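Local atomic coordinates of isocitrate dehydrogenase [NAD] subunit 1 (Saccharomyces cerevisiae, PDB entry 3BLX), a protein that catalyses, as part of a mitochondrial octamer of two subunit types, the NAD-dependent oxidative decarboxylation of isocitrate to 2-oxoglutarate in the citric acid cycle, and also binds RNA. Residues 293-296 / 297-300; 31-34 / 35-39. All coordinates share one frame; numbering follows the deposited sequence.

Contact 1. Residues 293-296 / 297-300; sequences LSST and LMLN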
ATOM      1  N   LEU E 293      -1.960 -37.360  11.811  1.00 26.41           N
ATOM      2  CA  LEU E 293      -0.830 -37.174  10.924  1.00 34.67           C
ATOM      3  C   LEU E 293      -0.756 -35.738  10.381  1.00 35.45           C
ATOM      4  O   LEU E 293       0.323 -35.174  10.211  1.00 29.29           O
ATOM      5  CB  LEU E 293      -0.884 -38.182   9.777  1.00 32.31           C
ATOM      6  CG  LEU E 293      -0.653 -39.617  10.240  1.00 34.91           C
ATOM      7  CD1 LEU E 293      -0.599 -40.575   9.069  1.00 22.21           C
ATOM      8  CD2 LEU E 293       0.626 -39.686  11.046  1.00 19.74           C
ATOM      9  N   SER E 294      -1.908 -35.151  10.099  1.00 28.34           N
ATOM     10  CA  SER E 294      -1.942 -33.771   9.672  1.00 32.55           C
ATOM     11  C   SER E 294      -1.439 -32.931  10.826  1.00 28.46           C
ATOM     12  O   SER E 294      -0.726 -31.964  10.627  1.00 23.93           O
ATOM     13  CB  SER E 294      -3.371 -33.360   9.305  1.00 29.31           C
ATOM     14  OG  SER E 294      -3.779 -34.020   8.124  1.00 26.28           O
ATOM     15  N   SER E 295      -1.816 -33.344  12.024  1.00 21.25           N
ATOM     16  CA  SER E 295      -1.385 -32.717  13.258  1.00 26.03           C
ATOM     17  C   SER E 295       0.125 -32.662  13.344  1.00 31.46           C
ATOM     18  O   SER E 295       0.681 -31.702  13.881  1.00 29.74           O
ATOM     19  CB  SER E 295      -1.899 -33.532  14.453  1.00 23.50           C
ATOM     20  OG  SER E 295      -1.973 -32.746  15.597  1.00 39.15           O
ATOM     21  N   THR E 296       0.792 -33.709  12.856  1.00 24.42           N
ATOM     22  CA  THR E 296       2.234 -33.757  12.954  1.00 27.76           C
ATOM     23  C   THR E 296       2.886 -32.904  11.878  1.00 33.88           C
ATOM     24  O   THR E 296       3.933 -32.319  12.123  1.00 35.16           O
ATOM     25  CB  THR E 296       2.788 -35.195  12.972  1.00 34.33           C
ATOM     26  OG1 THR E 296       2.750 -35.753  11.662  1.00 28.62           O
ATOM     27  CG2 THR E 296       1.984 -36.042  13.919  1.00 29.58           C
ATOM     28  N   LEU E 297       2.266 -32.809  10.700  1.00 33.95           N
ATOM     29  CA  LEU E 297       2.712 -31.846   9.687  1.00 22.43           C
ATOM     30  C   LEU E 297       2.735 -30.451  10.288  1.00 22.65           C
ATOM     31  O   LEU E 297       3.656 -29.683  10.056  1.00 35.85           O
ATOM     32  CB  LEU E 297       1.801 -31.858   8.469  1.00 22.00           C
ATOM     33  CG  LEU E 297       1.899 -33.088   7.569  1.00 29.99           C
ATOM     34  CD1 LEU E 297       1.017 -32.950   6.326  1.00 22.51           C
ATOM     35  CD2 LEU E 297       3.329 -33.287   7.155  1.00 27.30           C
ATOM     36  N   MET E 298       1.715 -30.133  11.065  1.00 17.96           N
ATOM     37  CA  MET E 298       1.635 -28.854  11.760  1.00 25.98           C
ATOM     38  C   MET E 298       2.772 -28.688  12.772  1.00 33.12           C
ATOM     39  O   MET E 298       3.379 -27.631  12.859  1.00 31.99           O
ATOM     40  CB  MET E 298       0.272 -28.676  12.432  1.00 16.91           C
ATOM     41  CG  MET E 298       0.109 -27.335  13.057  1.00 15.41           C
ATOM     42  SD  MET E 298      -1.324 -27.244  14.117  1.00 36.79           S
ATOM     43  CE  MET E 298      -0.842 -28.405  15.411  1.00 30.70           C
ATOM     44  N   LEU E 299       3.066 -29.736  13.532  1.00 37.38           N
ATOM     45  CA  LEU E 299       4.161 -29.693  14.491  1.00 31.72           C
ATOM     46  C   LEU E 299       5.493 -29.390  13.786  1.00 32.71           C
ATOM     47  O   LEU E 299       6.232 -28.496  14.205  1.00 27.11           O
ATOM     48  CB  LEU E 299       4.238 -31.007  15.273  1.00 28.86           C
ATOM     49  CG  LEU E 299       3.108 -31.247  16.286  1.00 38.57           C
ATOM     50  CD1 LEU E 299       3.199 -32.636  16.864  1.00 32.65           C
ATOM     51  CD2 LEU E 299       3.086 -30.208  17.401  1.00 23.52           C
ATOM     52  N   ASN E 300       5.787 -30.134  12.723  1.00 21.24           N
ATOM     53  CA  ASN E 300       6.953 -29.880  11.884  1.00 33.84           C
ATOM     54  C   ASN E 300       7.062 -28.407  11.502  1.00 37.55           C
ATOM     55  O   ASN E 300       8.104 -27.783  11.648  1.00 39.60           O
ATOM     56  CB  ASN E 300       6.889 -30.708  10.598  1.00 29.31           C
ATOM     57  CG  ASN E 300       7.256 -32.179  10.817  1.00 45.12           C
ATOM     58  OD1 ASN E 300       7.831 -32.554  11.844  1.00 41.06           O
ATOM     59  ND2 ASN E 300       6.933 -33.013   9.838  1.00 38.96           N
TER
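Leu-293 O takes two donors: the amide of Leu-297, with N at 3.1 Å, and the hydroxyl of Thr-296, with OG1 at 2.9 Å from the same Leu-293 O. Both arrive from one face of the carbonyl plane. The hydroxyl comes in at the steeper angle, 125° at the oxygen. What lets it fold back is the first torsion of Thr-296, chi1 76°, which sets OG1 between the backbone N and the carbonyl carbon. An alanine here would probably leave Leu-293 O with its backbone donors alone and open a small gap against Ile-311 of helix 306-320. The next three carbonyls are each met by an amide four residues on. Met-298 N lies 3.1 Å from Ser-294 O, and the bond from Leu-299 N to Ser-295 O is more bent. Asn-300 N reaches Thr-296 O at 2.9 Å and nearly straight, 176°. Ser-294 OG is satisfied outside the two segments, by Ala-290 O and Gly-259 N. This is the regular i to i+4 bonding of an alpha-helix, here helix 289-302, with a threonine hydroxyl bonded back to the i-3 carbonyl; this part of the helix packs on helices 27-42 and 306-320 and on strand 258-262.

Contact 2. Residues 31-34 / 35-39; sequences EITD and SVRTI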
ATOM      1  N   GLU E  31     -14.880 -35.654  16.982  1.00 43.86           N
ATOM      2  CA  GLU E  31     -14.301 -36.893  17.510  1.00 36.90           C
ATOM      3  C   GLU E  31     -12.821 -36.952  17.155  1.00 41.22           C
ATOM      4  O   GLU E  31     -11.991 -37.151  18.026  1.00 34.62           O
ATOM      5  CB  GLU E  31     -15.004 -38.148  16.966  1.00 47.66           C
ATOM      6  CG  GLU E  31     -16.462 -38.364  17.383  1.00 57.14           C
ATOM      7  CD  GLU E  31     -17.133 -39.526  16.629  1.00 82.81           C
ATOM      8  OE1 GLU E  31     -18.378 -39.506  16.492  1.00 73.79           O
ATOM      9  OE2 GLU E  31     -16.418 -40.451  16.168  1.00 85.88           O
ATOM     10  N   ILE E  32     -12.478 -36.780  15.878  1.00 34.28           N
ATOM     11  CA  ILE E  32     -11.072 -36.908  15.490  1.00 36.27           C
ATOM     12  C   ILE E  32     -10.226 -35.727  15.987  1.00 38.88           C
ATOM     13  O   ILE E  32      -9.048 -35.858  16.280  1.00 30.76           O
ATOM     14  CB  ILE E  32     -10.897 -37.101  13.983  1.00 30.28           C
ATOM     15  CG1 ILE E  32     -11.289 -35.830  13.238  1.00 39.25           C
ATOM     16  CG2 ILE E  32     -11.696 -38.283  13.491  1.00 27.62           C
ATOM     17  CD1 ILE E  32     -11.339 -36.001  11.750  1.00 30.76           C
ATOM     18  N   THR E  33     -10.838 -34.564  16.079  1.00 32.98           N
ATOM     19  CA  THR E  33     -10.174 -33.412  16.646  1.00 33.55           C
ATOM     20  C   THR E  33      -9.837 -33.645  18.120  1.00 43.58           C
ATOM     21  O   THR E  33      -8.749 -33.266  18.597  1.00 33.79           O
ATOM     22  CB  THR E  33     -11.072 -32.194  16.543  1.00 33.15           C
ATOM     23  OG1 THR E  33     -10.676 -31.441  15.401  1.00 28.67           O
ATOM     24  CG2 THR E  33     -10.966 -31.338  17.795  1.00 43.28           C
ATOM     25  N   ASP E  34     -10.766 -34.272  18.844  1.00 37.18           N
ATOM     26  CA  ASP E  34     -10.557 -34.561  20.262  1.00 41.14           C
ATOM     27  C   ASP E  34      -9.461 -35.604  20.493  1.00 33.21           C
ATOM     28  O   ASP E  34      -8.700 -35.525  21.456  1.00 36.38           O
ATOM     29  CB  ASP E  34     -11.859 -34.958  20.944  1.00 30.64           C
ATOM     30  CG  ASP E  34     -12.818 -33.772  21.113  1.00 67.05           C
ATOM     31  OD1 ASP E  34     -12.388 -32.610  20.914  1.00 70.96           O
ATOM     32  OD2 ASP E  34     -14.003 -33.999  21.443  1.00 64.17           O
ATOM     33  N   SER E  35      -9.365 -36.563  19.587  1.00 27.23           N
ATOM     34  CA  SER E  35      -8.229 -37.464  19.560  1.00 23.27           C
ATOM     35  C   SER E  35      -6.894 -36.698  19.597  1.00 37.25           C
ATOM     36  O   SER E  35      -6.033 -36.989  20.421  1.00 39.04           O
ATOM     37  CB  SER E  35      -8.333 -38.375  18.340  1.00 30.88           C
ATOM     38  OG  SER E  35      -7.138 -39.086  18.124  1.00 45.57           O
ATOM     39  N   VAL E  36      -6.739 -35.703  18.724  1.00 36.67           N
ATOM     40  CA  VAL E  36      -5.528 -34.898  18.688  1.00 33.83           C
ATOM     41  C   VAL E  36      -5.358 -34.100  19.983  1.00 33.08           C
ATOM     42  O   VAL E  36      -4.313 -34.134  20.585  1.00 31.33           O
ATOM     43  CB  VAL E  36      -5.505 -33.947  17.475  1.00 28.69           C
ATOM     44  CG1 VAL E  36      -4.461 -32.864  17.681  1.00 24.10           C
ATOM     45  CG2 VAL E  36      -5.202 -34.714  16.209  1.00 32.04           C
ATOM     46  N   ARG E  37      -6.386 -33.374  20.400  1.00 29.38           N
ATOM     47  CA  ARG E  37      -6.349 -32.644  21.663  1.00 37.68           C
ATOM     48  C   ARG E  37      -5.832 -33.520  22.802  1.00 51.05           C
ATOM     49  O   ARG E  37      -4.995 -33.082  23.593  1.00 45.92           O
ATOM     50  CB  ARG E  37      -7.733 -32.125  22.022  1.00 28.83           C
ATOM     51  CG  ARG E  37      -7.922 -30.675  21.783  1.00 44.58           C
ATOM     52  CD  ARG E  37      -9.086 -30.173  22.591  1.00 52.66           C
ATOM     53  NE  ARG E  37     -10.292 -30.115  21.789  1.00 58.83           N
ATOM     54  CZ  ARG E  37     -10.926 -28.985  21.493  1.00 77.86           C
ATOM     55  NH1 ARG E  37     -10.449 -27.832  21.958  1.00 42.28           N
ATOM     56  NH2 ARG E  37     -12.036 -29.010  20.744  1.00 68.98           N
ATOM     57  N   THR E  38      -6.349 -34.752  22.865  1.00 46.40           N
ATOM     58  CA  THR E  38      -6.000 -35.739  23.892  1.00 46.89           C
ATOM     59  C   THR E  38      -4.529 -36.183  23.822  1.00 38.57           C
ATOM     60  O   THR E  38      -3.804 -36.160  24.814  1.00 41.03           O
ATOM     61  CB  THR E  38      -6.930 -36.997  23.814  1.00 49.42           C
ATOM     62  OG1 THR E  38      -8.285 -36.636  24.097  1.00 37.55           O
ATOM     63  CG2 THR E  38      -6.511 -38.037  24.814  1.00 32.84           C
ATOM     64  N   ILE E  39      -4.089 -36.609  22.655  1.00 30.75           N
ATOM     65  CA  ILE E  39      -2.680 -36.922  22.481  1.00 34.39           C
ATOM     66  C   ILE E  39      -1.772 -35.731  22.812  1.00 44.08           C
ATOM     67  O   ILE E  39      -0.683 -35.897  23.367  1.00 47.02           O
ATOM     68  CB  ILE E  39      -2.387 -37.369  21.065  1.00 18.26           C
ATOM     69  CG1 ILE E  39      -3.210 -38.613  20.718  1.00 36.58           C
ATOM     70  CG2 ILE E  39      -0.902 -37.608  20.883  1.00 21.34           C
ATOM     71  CD1 ILE E  39      -3.073 -39.067  19.267  1.00 35.14           C
TER
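Helix 27-42, the crossover helix of a beta-alpha-beta unit, carries this contact, in which Asp-34 meets both Arg-37 and Thr-38. Asp-34 and Arg-37 lie side by side and point the same way. The carboxylate oxygen OD1 of Asp-34 stands at the edge of the guanidinium, 3.4 Å from Arg-37 NE, in a salt bridge whose hydrogen bond is weak; the two planes are turned 50° apart. A bend at chi3 of Arg-37 (-97°) swings the guanidinium back over the preceding turn, where NH2 comes 3.9 Å from Thr-33 CG2. The other oxygen, OD2, pairs with Lys-30, so two cations share one carboxylate. In the crossover between parallel strands 17-25 and 47-51, Thr-33 and Arg-37 are on the face that packs on Leu-22 of the first strand. Asp-34 O is gripped twice by Thr-38, from opposite faces of its plane: the amide N at 2.8 Å and the hydroxyl OG1 at 2.9 Å, the latter from above the plane. The Thr-38 hydroxyl reaches back because OG1 sits beside its own backbone N, chi1 -64°. Arg-37 N runs almost straight to Thr-33 O, 3.0 Å away, while Ser-35 OG bonds Thr-339 of helix 335-347.

Both contacts are short runs of about two turns of alpha-helix, and their helices pack on each other: Ser-295 OG of contact 1 sits 3.2 Å from Val-36 CG1 of contact 2, with centres about 13 Å apart. Contact 1 is the deeper, about 11 Å from the centre of the chain against about 18 Å for contact 2, and most of its residues are buried. Its side chains are accordingly leucines, a methionine and small hydroxyls, and one asparagine at its end, with no charge. Residues 31-39 keep Val-36 and Ile-39 for helix 289-302 but place two acids and an arginine among their partly exposed residues. In each a threonine hydroxyl doubles up on a carbonyl, three residues back in one and four in the other.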